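Local coordinates for uncharacterized protein YacP (Bacillus subtilis, PDB 5MQ8), which is Rae1, an endoribonuclease with a PIN-clan NYN domain, involved in ribosome-dependent mRNA decay, at residues N10-W15 and D31-K36; A38-Y43 and R126-I131; N46-V51 and H67-I72. One frame throughout, in Å; residues are numbered along the deposited sequence.

In the fold
The three contacts are arranged around helix 23-44, the last and longest of the helices between strand 3-7 and strand 47-52 in this PIN-clan domain with its parallel sheet. Contact 1 and contact 2 both use that helix, at successive points along it, and their centres lie 12 Å apart; Trp15 CH2 of contact 1 meets Val128 CG2 of contact 2 at 3.9 Å. Contact 3 is in the sheet itself, its centre 13 Å from each of the others. Ile34 CG1 packs on Val71 CG2 at 3.8 Å, while Gln41 OE1 probably accepts a hydrogen bond from Val48 N at 2.7 Å. Contacts 1 and 2 also touch the second subunit, which contact 3 reaches through Arg68.

Contact 1: N10-W15 and D31-K36; sequences NMIGAW and DVLIQK
Leu33 fills the angle between Met11, Ile12 and Trp15, and through it helix 23-44 is fastened to helix 8-14, the short helix that directly follows the first strand of the PIN-like α/β domain. Its CG is anti to the backbone N (chi1 177°), which carries the isobutyl group out from the helix so that both methyls reach the other segment. Met11 CB is 4.0 Å from both Leu33 CD1 and Leu33 CD2. Leu33 CD1 also meets Trp15 CZ3 at 3.6 Å, approaching the six-membered ring obliquely, and Leu33 CD2 lies 4.2 Å from Ile12 CG1. The leucine and tryptophan side chains cross at about a right angle.

Trp15 is the first residue to leave helical geometry after helix 8-14, yet its N still bonds to Met11 O, an oxygen that also accepts from Ala14 N. Met11 CB then stands 4.0 Å above the indole plane of Trp15, toward the rim, so one residue both anchors the tryptophan backbone and packs on its ring. The indole is held from its polar side too, since NE1 donates to Ala121 O at the start of helix 121-145. Phe52 of strand 47-52 and Leu18 of helix 16-19 pack further round Leu33.

One turn beyond Leu33, Lys36 adds the aliphatic root of its side chain. The chain bends away to form salt bridges from NZ to Glu39 and Glu132, leaving Lys36 CB at the edge of the indole, near the ring plane and 4.5 Å from Trp15 CZ3.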
ATOM      1  N   ASN A  10     -25.089   9.930   8.293  1.00 29.78           N
ATOM      2  CA  ASN A  10     -25.723   8.763   8.887  1.00 29.29           C
ATOM      3  C   ASN A  10     -24.767   7.584   9.015  1.00 34.30           C
ATOM      4  O   ASN A  10     -24.797   6.909  10.050  1.00 33.58           O
ATOM      5  CB  ASN A  10     -26.974   8.354   8.122  1.00 24.82           C
ATOM      6  CG  ASN A  10     -27.793   7.306   8.833  1.00 39.73           C
ATOM      7  OD1 ASN A  10     -27.844   6.141   8.427  1.00 35.49           O
ATOM      8  ND2 ASN A  10     -28.436   7.700   9.923  1.00 28.77           N
ATOM      9  N   MET A  11     -23.922   7.330   7.974  1.00 30.08           N
ATOM     10  CA  MET A  11     -22.936   6.235   7.993  1.00 27.85           C
ATOM     11  C   MET A  11     -21.940   6.482   9.086  1.00 32.00           C
ATOM     12  O   MET A  11     -21.649   5.572   9.859  1.00 34.51           O
ATOM     13  CB  MET A  11     -22.210   6.063   6.633  1.00 29.16           C
ATOM     14  CG  MET A  11     -23.112   5.680   5.474  1.00 30.32           C
ATOM     15  SD  MET A  11     -24.206   4.252   5.733  1.00 32.32           S
ATOM     16  CE  MET A  11     -25.784   5.064   5.863  1.00 29.23           C
ATOM     17  N   ILE A  12     -21.439   7.720   9.168  1.00 28.89           N
ATOM     18  CA  ILE A  12     -20.461   8.173  10.157  1.00 28.86           C
ATOM     19  C   ILE A  12     -20.928   7.857  11.590  1.00 35.64           C
ATOM     20  O   ILE A  12     -20.175   7.256  12.343  1.00 35.27           O
ATOM     21  CB  ILE A  12     -20.086   9.664   9.945  1.00 31.11           C
ATOM     22  CG1 ILE A  12     -19.160   9.827   8.717  1.00 31.39           C
ATOM     23  CG2 ILE A  12     -19.437  10.264  11.212  1.00 31.70           C
ATOM     24  CD1 ILE A  12     -18.867  11.291   8.271  1.00 33.42           C
ATOM     25  N   GLY A  13     -22.167   8.212  11.913  1.00 33.81           N
ATOM     26  CA  GLY A  13     -22.751   7.976  13.227  1.00 34.33           C
ATOM     27  C   GLY A  13     -23.104   6.533  13.541  1.00 38.98           C
ATOM     28  O   GLY A  13     -23.243   6.187  14.716  1.00 39.04           O
ATOM     29  N   ALA A  14     -23.252   5.673  12.503  1.00 33.80           N
ATOM     30  CA  ALA A  14     -23.659   4.281  12.687  1.00 32.97           C
ATOM     31  C   ALA A  14     -22.519   3.243  12.612  1.00 38.42           C
ATOM     32  O   ALA A  14     -22.688   2.142  13.120  1.00 39.11           O
ATOM     33  CB  ALA A  14     -24.751   3.932  11.690  1.00 33.20           C
ATOM     34  N   TRP A  15     -21.392   3.566  11.945  1.00 34.23           N
ATOM     35  CA  TRP A  15     -20.287   2.621  11.784  1.00 32.00           C
ATOM     36  C   TRP A  15     -19.295   2.769  12.940  1.00 39.05           C
ATOM     37  O   TRP A  15     -18.848   3.896  13.209  1.00 37.72           O
ATOM     38  CB  TRP A  15     -19.607   2.789  10.410  1.00 28.68           C
ATOM     39  CG  TRP A  15     -20.481   2.506   9.209  1.00 27.80           C
ATOM     40  CD1 TRP A  15     -21.809   2.190   9.208  1.00 30.29           C
ATOM     41  CD2 TRP A  15     -20.075   2.525   7.834  1.00 26.47           C
ATOM     42  NE1 TRP A  15     -22.252   2.008   7.918  1.00 29.20           N
ATOM     43  CE2 TRP A  15     -21.205   2.196   7.056  1.00 30.04           C
ATOM     44  CE3 TRP A  15     -18.844   2.720   7.184  1.00 26.94           C
ATOM     45  CZ2 TRP A  15     -21.154   2.113   5.657  1.00 28.80           C
ATOM     46  CZ3 TRP A  15     -18.797   2.637   5.797  1.00 27.61           C
ATOM     47  CH2 TRP A  15     -19.942   2.338   5.051  1.00 28.08           C
ATOM     48  N   ASP A  31     -13.176  11.277   5.531  1.00 30.12           N
ATOM     49  CA  ASP A  31     -12.078  10.758   4.722  1.00 29.52           C
ATOM     50  C   ASP A  31     -12.075   9.234   4.633  1.00 29.93           C
ATOM     51  O   ASP A  31     -11.918   8.703   3.538  1.00 25.89           O
ATOM     52  CB  ASP A  31     -10.733  11.270   5.265  1.00 32.19           C
ATOM     53  CG  ASP A  31     -10.481  12.757   5.037  1.00 42.80           C
ATOM     54  OD1 ASP A  31     -11.227  13.374   4.244  1.00 42.13           O
ATOM     55  OD2 ASP A  31      -9.528  13.296   5.645  1.00 51.20           O
ATOM     56  N   VAL A  32     -12.258   8.530   5.779  1.00 27.59           N
ATOM     57  CA  VAL A  32     -12.305   7.067   5.822  1.00 27.58           C
ATOM     58  C   VAL A  32     -13.509   6.576   5.008  1.00 31.14           C
ATOM     59  O   VAL A  32     -13.345   5.672   4.176  1.00 30.56           O
ATOM     60  CB  VAL A  32     -12.282   6.493   7.267  1.00 31.95           C
ATOM     61  CG1 VAL A  32     -12.480   4.974   7.264  1.00 31.56           C
ATOM     62  CG2 VAL A  32     -10.981   6.855   7.980  1.00 32.22           C
ATOM     63  N   LEU A  33     -14.689   7.222   5.197  1.00 25.79           N
ATOM     64  CA  LEU A  33     -15.903   6.872   4.464  1.00 25.22           C
ATOM     65  C   LEU A  33     -15.729   7.003   2.953  1.00 28.45           C
ATOM     66  O   LEU A  33     -16.113   6.086   2.228  1.00 27.33           O
ATOM     67  CB  LEU A  33     -17.132   7.663   4.974  1.00 24.70           C
ATOM     68  CG  LEU A  33     -18.462   7.447   4.239  1.00 27.51           C
ATOM     69  CD1 LEU A  33     -18.930   5.971   4.332  1.00 26.20           C
ATOM     70  CD2 LEU A  33     -19.521   8.393   4.780  1.00 28.61           C
ATOM     71  N   ILE A  34     -15.117   8.108   2.481  1.00 25.94           N
ATOM     72  CA  ILE A  34     -14.844   8.314   1.042  1.00 26.07           C
ATOM     73  C   ILE A  34     -13.968   7.195   0.463  1.00 29.72           C
ATOM     74  O   ILE A  34     -14.252   6.706  -0.640  1.00 29.71           O
ATOM     75  CB  ILE A  34     -14.265   9.726   0.772  1.00 28.69           C
ATOM     76  CG1 ILE A  34     -15.325  10.809   1.057  1.00 28.41           C
ATOM     77  CG2 ILE A  34     -13.726   9.848  -0.654  1.00 29.58           C
ATOM     78  CD1 ILE A  34     -14.741  12.187   1.323  1.00 33.94           C
ATOM     79  N   GLN A  35     -12.924   6.775   1.217  1.00 26.07           N
ATOM     80  CA  GLN A  35     -12.016   5.705   0.799  1.00 26.08           C
ATOM     81  C   GLN A  35     -12.765   4.366   0.714  1.00 30.33           C
ATOM     82  O   GLN A  35     -12.599   3.649  -0.273  1.00 30.70           O
ATOM     83  CB  GLN A  35     -10.763   5.634   1.707  1.00 27.33           C
ATOM     84  CG  GLN A  35      -9.737   4.529   1.347  1.00 37.28           C
ATOM     85  CD  GLN A  35      -9.303   4.460  -0.113  1.00 46.91           C
ATOM     86  OE1 GLN A  35      -9.219   3.381  -0.711  1.00 43.43           O
ATOM     87  NE2 GLN A  35      -9.038   5.593  -0.732  1.00 33.12           N
ATOM     88  N   LYS A  36     -13.631   4.074   1.707  1.00 27.33           N
ATOM     89  CA  LYS A  36     -14.478   2.877   1.722  1.00 27.73           C
ATOM     90  C   LYS A  36     -15.411   2.861   0.509  1.00 30.82           C
ATOM     91  O   LYS A  36     -15.587   1.808  -0.110  1.00 30.07           O
ATOM     92  CB  LYS A  36     -15.309   2.779   3.025  1.00 29.29           C
ATOM     93  CG  LYS A  36     -14.512   2.569   4.318  1.00 31.62           C
ATOM     94  CD  LYS A  36     -13.569   1.377   4.257  1.00 39.93           C
ATOM     95  CE  LYS A  36     -12.137   1.843   4.365  1.00 54.89           C
ATOM     96  NZ  LYS A  36     -11.201   0.985   3.588  1.00 53.07           N
TER

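Contact 2: A38-Y43 and R126-I131; sequences AEYQSY and REVETI
Ile131 sits between Tyr40 and Tyr43: its CD1 goes to Tyr40, its CG1 and CG2 to Tyr43. Ile131 CD1 packs obliquely on the Tyr40 ring, 3.7 Å from Tyr40 CD2. Ile131 CG2 presses on Tyr43 CB at 3.5 Å, and Ile131 CG1 comes within 3.7 Å of Tyr43 CD2. Ile131 CG2 also rests near the helix backbone, 3.9 Å from Glu39 O. Val128, one turn earlier, places its CG2 4.3 Å from Tyr40 CD2. These side chains fill the crossing of two long helices of the PIN-like domain, 23-44 and 121-145, whose local axes pass 9.7 Å apart at 73°. Tyr43 also packs on Phe161 of the second subunit. A chi1 of -172° turns Tyr40 CG away from its own backbone N, and the ring runs past Ile131 to end at Glu127. There Tyr40 OH donates to Glu127 OE1 at 2.9 Å, meeting the oxygen nearly along its C-O axis. Glu127 OE1 lies at the ring edge, in its plane and 3.3 Å from Tyr40 CE2, and the carboxylate is turned only 10° from the ring. Lys119 of strand 117-119 packs against both Tyr40 and Glu127 at this edge.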
ATOM      1  N   ALA A  38     -14.820   4.389  -2.382  1.00 30.35           N
ATOM      2  CA  ALA A  38     -13.975   4.237  -3.574  1.00 29.78           C
ATOM      3  C   ALA A  38     -13.808   2.747  -3.843  1.00 32.90           C
ATOM      4  O   ALA A  38     -14.010   2.320  -4.969  1.00 32.68           O
ATOM      5  CB  ALA A  38     -12.616   4.893  -3.354  1.00 30.29           C
ATOM      6  N   GLU A  39     -13.521   1.952  -2.783  1.00 28.61           N
ATOM      7  CA  GLU A  39     -13.392   0.500  -2.856  1.00 27.69           C
ATOM      8  C   GLU A  39     -14.702  -0.139  -3.344  1.00 34.74           C
ATOM      9  O   GLU A  39     -14.655  -0.990  -4.234  1.00 34.98           O
ATOM     10  CB  GLU A  39     -12.999  -0.074  -1.496  1.00 27.71           C
ATOM     11  CG  GLU A  39     -11.529   0.083  -1.191  1.00 29.61           C
ATOM     12  CD  GLU A  39     -11.162   0.280   0.263  1.00 44.50           C
ATOM     13  OE1 GLU A  39     -11.940  -0.149   1.143  1.00 41.52           O
ATOM     14  OE2 GLU A  39     -10.078   0.845   0.522  1.00 49.00           O
ATOM     15  N   TYR A  40     -15.864   0.308  -2.790  1.00 31.10           N
ATOM     16  CA  TYR A  40     -17.205  -0.157  -3.146  1.00 30.70           C
ATOM     17  C   TYR A  40     -17.481   0.110  -4.620  1.00 35.32           C
ATOM     18  O   TYR A  40     -17.899  -0.817  -5.317  1.00 35.19           O
ATOM     19  CB  TYR A  40     -18.286   0.518  -2.272  1.00 30.97           C
ATOM     20  CG  TYR A  40     -19.675  -0.062  -2.447  1.00 31.78           C
ATOM     21  CD1 TYR A  40     -20.522   0.390  -3.456  1.00 32.75           C
ATOM     22  CD2 TYR A  40     -20.153  -1.045  -1.587  1.00 32.76           C
ATOM     23  CE1 TYR A  40     -21.786  -0.167  -3.642  1.00 32.15           C
ATOM     24  CE2 TYR A  40     -21.434  -1.577  -1.737  1.00 33.83           C
ATOM     25  CZ  TYR A  40     -22.245  -1.142  -2.772  1.00 42.29           C
ATOM     26  OH  TYR A  40     -23.507  -1.682  -2.916  1.00 47.47           O
ATOM     27  N   GLN A  41     -17.262   1.371  -5.084  1.00 32.80           N
ATOM     28  CA  GLN A  41     -17.477   1.762  -6.477  1.00 33.66           C
ATOM     29  C   GLN A  41     -16.634   0.876  -7.421  1.00 38.09           C
ATOM     30  O   GLN A  41     -17.174   0.321  -8.381  1.00 37.96           O
ATOM     31  CB  GLN A  41     -17.168   3.256  -6.706  1.00 35.07           C
ATOM     32  CG  GLN A  41     -17.283   3.677  -8.185  1.00 51.72           C
ATOM     33  CD  GLN A  41     -17.808   5.056  -8.478  1.00 72.98           C
ATOM     34  OE1 GLN A  41     -18.675   5.596  -7.800  1.00 66.51           O
ATOM     35  NE2 GLN A  41     -17.300   5.655  -9.533  1.00 68.76           N
ATOM     36  N   SER A  42     -15.324   0.766  -7.146  1.00 33.40           N
ATOM     37  CA  SER A  42     -14.390  -0.004  -7.958  1.00 34.12           C
ATOM     38  C   SER A  42     -14.722  -1.498  -8.025  1.00 38.56           C
ATOM     39  O   SER A  42     -14.757  -2.043  -9.121  1.00 38.90           O
ATOM     40  CB  SER A  42     -12.962   0.210  -7.479  1.00 38.89           C
ATOM     41  OG  SER A  42     -12.067  -0.492  -8.323  1.00 45.61           O
ATOM     42  N   TYR A  43     -15.002  -2.139  -6.882  1.00 34.83           N
ATOM     43  CA  TYR A  43     -15.353  -3.551  -6.858  1.00 36.09           C
ATOM     44  C   TYR A  43     -16.648  -3.870  -7.624  1.00 41.75           C
ATOM     45  O   TYR A  43     -16.647  -4.740  -8.504  1.00 40.70           O
ATOM     46  CB  TYR A  43     -15.449  -4.071  -5.416  1.00 38.33           C
ATOM     47  CG  TYR A  43     -15.623  -5.575  -5.338  1.00 41.90           C
ATOM     48  CD1 TYR A  43     -14.521  -6.428  -5.383  1.00 43.75           C
ATOM     49  CD2 TYR A  43     -16.889  -6.149  -5.263  1.00 43.11           C
ATOM     50  CE1 TYR A  43     -14.676  -7.811  -5.354  1.00 44.72           C
ATOM     51  CE2 TYR A  43     -17.056  -7.532  -5.237  1.00 43.91           C
ATOM     52  CZ  TYR A  43     -15.945  -8.360  -5.286  1.00 51.37           C
ATOM     53  OH  TYR A  43     -16.093  -9.725  -5.268  1.00 55.67           O
ATOM     54  N   ARG A 126     -21.657  -4.058   6.196  1.00 34.82           N
ATOM     55  CA  ARG A 126     -21.442  -5.501   5.966  1.00 34.42           C
ATOM     56  C   ARG A 126     -20.873  -5.748   4.554  1.00 35.60           C
ATOM     57  O   ARG A 126     -19.928  -6.512   4.401  1.00 35.02           O
ATOM     58  CB  ARG A 126     -22.758  -6.285   6.192  1.00 37.18           C
ATOM     59  CG  ARG A 126     -22.643  -7.801   6.012  1.00 57.29           C
ATOM     60  CD  ARG A 126     -23.999  -8.474   5.874  1.00 78.23           C
ATOM     61  NE  ARG A 126     -23.897  -9.732   5.127  1.00 96.32           N
ATOM     62  CZ  ARG A 126     -24.898 -10.589   4.944  1.00115.40           C
ATOM     63  NH1 ARG A 126     -26.097 -10.343   5.459  1.00107.01           N
ATOM     64  NH2 ARG A 126     -24.706 -11.704   4.249  1.00101.89           N
ATOM     65  N   GLU A 127     -21.423  -5.059   3.550  1.00 31.44           N
ATOM     66  CA  GLU A 127     -20.994  -5.086   2.152  1.00 31.38           C
ATOM     67  C   GLU A 127     -19.577  -4.512   2.021  1.00 36.06           C
ATOM     68  O   GLU A 127     -18.718  -5.147   1.411  1.00 36.78           O
ATOM     69  CB  GLU A 127     -21.968  -4.293   1.284  1.00 32.29           C
ATOM     70  CG  GLU A 127     -23.276  -5.027   1.059  1.00 40.96           C
ATOM     71  CD  GLU A 127     -24.271  -4.386   0.115  1.00 63.17           C
ATOM     72  OE1 GLU A 127     -23.923  -3.389  -0.562  1.00 46.92           O
ATOM     73  OE2 GLU A 127     -25.401  -4.920   0.022  1.00 71.28           O
ATOM     74  N   VAL A 128     -19.325  -3.344   2.652  1.00 30.36           N
ATOM     75  CA  VAL A 128     -18.010  -2.697   2.661  1.00 29.01           C
ATOM     76  C   VAL A 128     -16.946  -3.606   3.302  1.00 32.52           C
ATOM     77  O   VAL A 128     -15.868  -3.757   2.734  1.00 32.25           O
ATOM     78  CB  VAL A 128     -18.070  -1.268   3.294  1.00 30.82           C
ATOM     79  CG1 VAL A 128     -16.694  -0.764   3.704  1.00 29.75           C
ATOM     80  CG2 VAL A 128     -18.748  -0.273   2.351  1.00 29.72           C
ATOM     81  N   GLU A 129     -17.251  -4.222   4.464  1.00 30.28           N
ATOM     82  CA  GLU A 129     -16.309  -5.103   5.156  1.00 31.35           C
ATOM     83  C   GLU A 129     -15.922  -6.335   4.336  1.00 37.12           C
ATOM     84  O   GLU A 129     -14.744  -6.702   4.321  1.00 37.28           O
ATOM     85  CB  GLU A 129     -16.812  -5.485   6.554  1.00 33.08           C
ATOM     86  CG  GLU A 129     -16.680  -4.330   7.537  1.00 43.17           C
ATOM     87  CD  GLU A 129     -17.247  -4.524   8.933  1.00 61.89           C
ATOM     88  OE1 GLU A 129     -18.167  -5.358   9.098  1.00 55.75           O
ATOM     89  OE2 GLU A 129     -16.799  -3.805   9.856  1.00 56.50           O
ATOM     90  N   THR A 130     -16.893  -6.924   3.611  1.00 35.21           N
ATOM     91  CA  THR A 130     -16.694  -8.095   2.733  1.00 35.37           C
ATOM     92  C   THR A 130     -15.810  -7.706   1.535  1.00 38.58           C
ATOM     93  O   THR A 130     -14.865  -8.432   1.232  1.00 38.13           O
ATOM     94  CB  THR A 130     -18.072  -8.680   2.290  1.00 35.40           C
ATOM     95  OG1 THR A 130     -18.797  -9.138   3.414  1.00 38.65           O
ATOM     96  CG2 THR A 130     -17.970  -9.765   1.254  1.00 35.25           C
ATOM     97  N   ILE A 131     -16.148  -6.580   0.855  1.00 34.14           N
ATOM     98  CA  ILE A 131     -15.421  -6.034  -0.306  1.00 33.63           C
ATOM     99  C   ILE A 131     -13.958  -5.706   0.061  1.00 37.16           C
ATOM    100  O   ILE A 131     -13.058  -6.075  -0.686  1.00 37.27           O
ATOM    101  CB  ILE A 131     -16.185  -4.837  -0.940  1.00 36.29           C
ATOM    102  CG1 ILE A 131     -17.449  -5.330  -1.676  1.00 36.96           C
ATOM    103  CG2 ILE A 131     -15.288  -4.015  -1.874  1.00 35.85           C
ATOM    104  CD1 ILE A 131     -18.475  -4.272  -2.042  1.00 38.14           C
TER

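Contact 3: N46-V51 and H67-I72; sequences NRVIVV and HRVEVI
Glu70 reaches back along strand 47-52 to Arg47, and its CB, CD and OE2 each meet something on the way. Glu70 CB starts beside Ile49, 4.0 Å from Ile49 CG1, the two side chains running next to each other on the same face of the sheet. A chi1 of -172° and an extended chain swing Glu70 CD alongside the end of the isoleucine, 4.2 Å from Ile49 CD1. At the tip, Glu70 OE2 lies 3.6 Å from Ile49 CD1 and accepts a hydrogen bond from Arg47 NH2 at 3.0 Å, part of a salt bridge. That bond is fairly straight and lies in the guanidinium plane; the two flat groups are 22° apart. A water completes the link, accepting from Arg47 NE and donating to Glu70 OE2 at 2.7 Å.

Beyond this pair the strands run parallel. Val50 N donates to Glu70 O at 2.8 Å, and Val50 O accepts from Ile72 N, so Val50 bonds with both its backbone polar atoms to strand 70-73. Toward the start of the pairing the strands part: Val48 O and Glu70 N are 3.5 Å from each other, and a second water bridges them. On the opposite face Val50 CG2 packs on Val69 CG1 at 3.6 Å.

Strand 70-73 is the outermost strand, on this side, of the parallel sheet of the PIN-like domain, while 47-52 bonds along its other edge to strand 3-7. Helix 23-44 covers Val48, Val50 and Val69; helix 80-90 lies over Val51 and Ile72 on the other face.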
ATOM      1  N   ASN A  46     -20.648  -0.053  -9.576  1.00 38.02           N
ATOM      2  CA  ASN A  46     -21.823   0.793  -9.365  1.00 37.20           C
ATOM      3  C   ASN A  46     -21.400   2.218  -9.107  1.00 39.83           C
ATOM      4  O   ASN A  46     -20.388   2.455  -8.445  1.00 39.96           O
ATOM      5  CB  ASN A  46     -22.670   0.278  -8.198  1.00 38.04           C
ATOM      6  CG  ASN A  46     -23.376  -1.034  -8.462  1.00 51.05           C
ATOM      7  OD1 ASN A  46     -23.418  -1.551  -9.578  1.00 47.09           O
ATOM      8  ND2 ASN A  46     -23.962  -1.598  -7.432  1.00 42.17           N
ATOM      9  N   ARG A  47     -22.151   3.179  -9.658  1.00 34.73           N
ATOM     10  CA  ARG A  47     -21.857   4.581  -9.422  1.00 33.00           C
ATOM     11  C   ARG A  47     -22.224   4.912  -7.959  1.00 34.68           C
ATOM     12  O   ARG A  47     -23.261   4.472  -7.462  1.00 32.01           O
ATOM     13  CB  ARG A  47     -22.610   5.462 -10.402  1.00 32.59           C
ATOM     14  CG  ARG A  47     -22.173   6.905 -10.319  1.00 41.81           C
ATOM     15  CD  ARG A  47     -23.019   7.748 -11.214  1.00 50.97           C
ATOM     16  NE  ARG A  47     -22.706   9.166 -11.057  1.00 55.94           N
ATOM     17  CZ  ARG A  47     -23.158  10.107 -11.872  1.00 58.46           C
ATOM     18  NH1 ARG A  47     -23.929   9.786 -12.900  1.00 37.56           N
ATOM     19  NH2 ARG A  47     -22.842  11.376 -11.667  1.00 47.65           N
ATOM     20  N   VAL A  48     -21.327   5.622  -7.258  1.00 31.24           N
ATOM     21  CA  VAL A  48     -21.486   5.977  -5.846  1.00 30.03           C
ATOM     22  C   VAL A  48     -21.420   7.477  -5.664  1.00 31.91           C
ATOM     23  O   VAL A  48     -20.468   8.109  -6.112  1.00 31.23           O
ATOM     24  CB  VAL A  48     -20.453   5.253  -4.935  1.00 33.58           C
ATOM     25  CG1 VAL A  48     -20.612   5.675  -3.476  1.00 33.60           C
ATOM     26  CG2 VAL A  48     -20.561   3.737  -5.058  1.00 33.22           C
ATOM     27  N   ILE A  49     -22.438   8.051  -4.997  1.00 28.75           N
ATOM     28  CA  ILE A  49     -22.459   9.474  -4.678  1.00 27.81           C
ATOM     29  C   ILE A  49     -22.647   9.619  -3.171  1.00 31.28           C
ATOM     30  O   ILE A  49     -23.623   9.119  -2.615  1.00 31.52           O
ATOM     31  CB  ILE A  49     -23.471  10.306  -5.518  1.00 30.75           C
ATOM     32  CG1 ILE A  49     -23.217  10.119  -7.040  1.00 31.52           C
ATOM     33  CG2 ILE A  49     -23.389  11.798  -5.122  1.00 30.79           C
ATOM     34  CD1 ILE A  49     -24.256  10.753  -7.984  1.00 38.37           C
ATOM     35  N   VAL A  50     -21.711  10.301  -2.511  1.00 28.45           N
ATOM     36  CA  VAL A  50     -21.789  10.507  -1.064  1.00 27.40           C
ATOM     37  C   VAL A  50     -22.276  11.928  -0.792  1.00 30.44           C
ATOM     38  O   VAL A  50     -21.658  12.893  -1.242  1.00 30.71           O
ATOM     39  CB  VAL A  50     -20.469  10.151  -0.322  1.00 29.95           C
ATOM     40  CG1 VAL A  50     -20.649  10.234   1.192  1.00 28.83           C
ATOM     41  CG2 VAL A  50     -19.987   8.755  -0.710  1.00 29.75           C
ATOM     42  N   VAL A  51     -23.382  12.037  -0.058  1.00 26.15           N
ATOM     43  CA  VAL A  51     -24.012  13.303   0.308  1.00 26.36           C
ATOM     44  C   VAL A  51     -23.791  13.590   1.790  1.00 31.29           C
ATOM     45  O   VAL A  51     -24.216  12.826   2.665  1.00 30.93           O
ATOM     46  CB  VAL A  51     -25.516  13.354  -0.106  1.00 30.61           C
ATOM     47  CG1 VAL A  51     -26.185  14.663   0.334  1.00 30.99           C
ATOM     48  CG2 VAL A  51     -25.663  13.164  -1.605  1.00 30.28           C
ATOM     49  N   HIS A  67     -11.197  10.299  -7.093  1.00 61.60           N
ATOM     50  CA  HIS A  67     -11.850  10.386  -8.403  1.00 61.09           C
ATOM     51  C   HIS A  67     -12.930   9.307  -8.581  1.00 63.19           C
ATOM     52  O   HIS A  67     -13.812   9.448  -9.432  1.00 63.57           O
ATOM     53  CB  HIS A  67     -10.803  10.317  -9.533  1.00 62.32           C
ATOM     54  CG  HIS A  67     -10.084   9.003  -9.634  1.00 66.31           C
ATOM     55  ND1 HIS A  67      -8.907   8.765  -8.945  1.00 68.19           N
ATOM     56  CD2 HIS A  67     -10.407   7.894 -10.346  1.00 68.29           C
ATOM     57  CE1 HIS A  67      -8.558   7.524  -9.253  1.00 67.59           C
ATOM     58  NE2 HIS A  67      -9.427   6.964 -10.094  1.00 67.93           N
ATOM     59  N   ARG A  68     -12.850   8.230  -7.770  1.00 57.39           N
ATOM     60  CA  ARG A  68     -13.796   7.118  -7.778  1.00 55.85           C
ATOM     61  C   ARG A  68     -15.110   7.503  -7.105  1.00 55.30           C
ATOM     62  O   ARG A  68     -16.088   6.780  -7.256  1.00 55.69           O
ATOM     63  CB  ARG A  68     -13.194   5.913  -7.027  1.00 56.50           C
ATOM     64  CG  ARG A  68     -13.197   4.583  -7.784  1.00 60.39           C
ATOM     65  CD  ARG A  68     -11.876   4.319  -8.499  1.00 61.44           C
ATOM     66  NE  ARG A  68     -10.731   4.202  -7.592  1.00 62.20           N
ATOM     67  CZ  ARG A  68      -9.463   4.184  -7.993  1.00 83.32           C
ATOM     68  NH1 ARG A  68      -9.167   4.248  -9.286  1.00 88.02           N
ATOM     69  NH2 ARG A  68      -8.482   4.079  -7.109  1.00 61.47           N
ATOM     70  N   VAL A  69     -15.134   8.586  -6.308  1.00 47.09           N
ATOM     71  CA  VAL A  69     -16.342   8.946  -5.550  1.00 44.49           C
ATOM     72  C   VAL A  69     -16.746  10.384  -5.742  1.00 42.05           C
ATOM     73  O   VAL A  69     -15.976  11.290  -5.426  1.00 40.80           O
ATOM     74  CB  VAL A  69     -16.197   8.660  -4.024  1.00 47.70           C
ATOM     75  CG1 VAL A  69     -17.549   8.654  -3.330  1.00 47.48           C
ATOM     76  CG2 VAL A  69     -15.468   7.367  -3.758  1.00 47.37           C
ATOM     77  N   GLU A  70     -17.995  10.593  -6.140  1.00 36.06           N
ATOM     78  CA  GLU A  70     -18.540  11.940  -6.212  1.00 35.14           C
ATOM     79  C   GLU A  70     -19.013  12.291  -4.784  1.00 36.28           C
ATOM     80  O   GLU A  70     -19.766  11.534  -4.173  1.00 34.99           O
ATOM     81  CB  GLU A  70     -19.701  12.005  -7.205  1.00 36.40           C
ATOM     82  CG  GLU A  70     -20.187  13.421  -7.453  1.00 45.69           C
ATOM     83  CD  GLU A  70     -21.219  13.579  -8.548  1.00 59.58           C
ATOM     84  OE1 GLU A  70     -21.738  14.705  -8.685  1.00 52.98           O
ATOM     85  OE2 GLU A  70     -21.501  12.598  -9.273  1.00 54.91           O
ATOM     86  N   VAL A  71     -18.533  13.414  -4.257  1.00 32.38           N
ATOM     87  CA  VAL A  71     -18.860  13.888  -2.918  1.00 31.97           C
ATOM     88  C   VAL A  71     -19.606  15.210  -3.050  1.00 37.81           C
ATOM     89  O   VAL A  71     -19.083  16.152  -3.651  1.00 37.85           O
ATOM     90  CB  VAL A  71     -17.589  13.992  -2.036  1.00 34.11           C
ATOM     91  CG1 VAL A  71     -17.889  14.686  -0.718  1.00 32.90           C
ATOM     92  CG2 VAL A  71     -16.969  12.611  -1.799  1.00 33.46           C
ATOM     93  N   ILE A  72     -20.841  15.268  -2.505  1.00 34.55           N
ATOM     94  CA  ILE A  72     -21.705  16.448  -2.586  1.00 33.79           C
ATOM     95  C   ILE A  72     -22.101  16.925  -1.206  1.00 38.07           C
ATOM     96  O   ILE A  72     -22.516  16.126  -0.377  1.00 38.32           O
ATOM     97  CB  ILE A  72     -22.930  16.196  -3.522  1.00 36.35           C
ATOM     98  CG1 ILE A  72     -22.474  16.126  -4.986  1.00 36.20           C
ATOM     99  CG2 ILE A  72     -24.016  17.283  -3.370  1.00 37.77           C
ATOM    100  CD1 ILE A  72     -23.419  15.516  -5.909  1.00 38.28           C
TER
HETATM  101  O   HOH W   1     -20.353  10.238  -9.937  1.00 74.92           O
HETATM  102  O   HOH W   2     -18.845   8.806  -8.201  1.00 61.26           O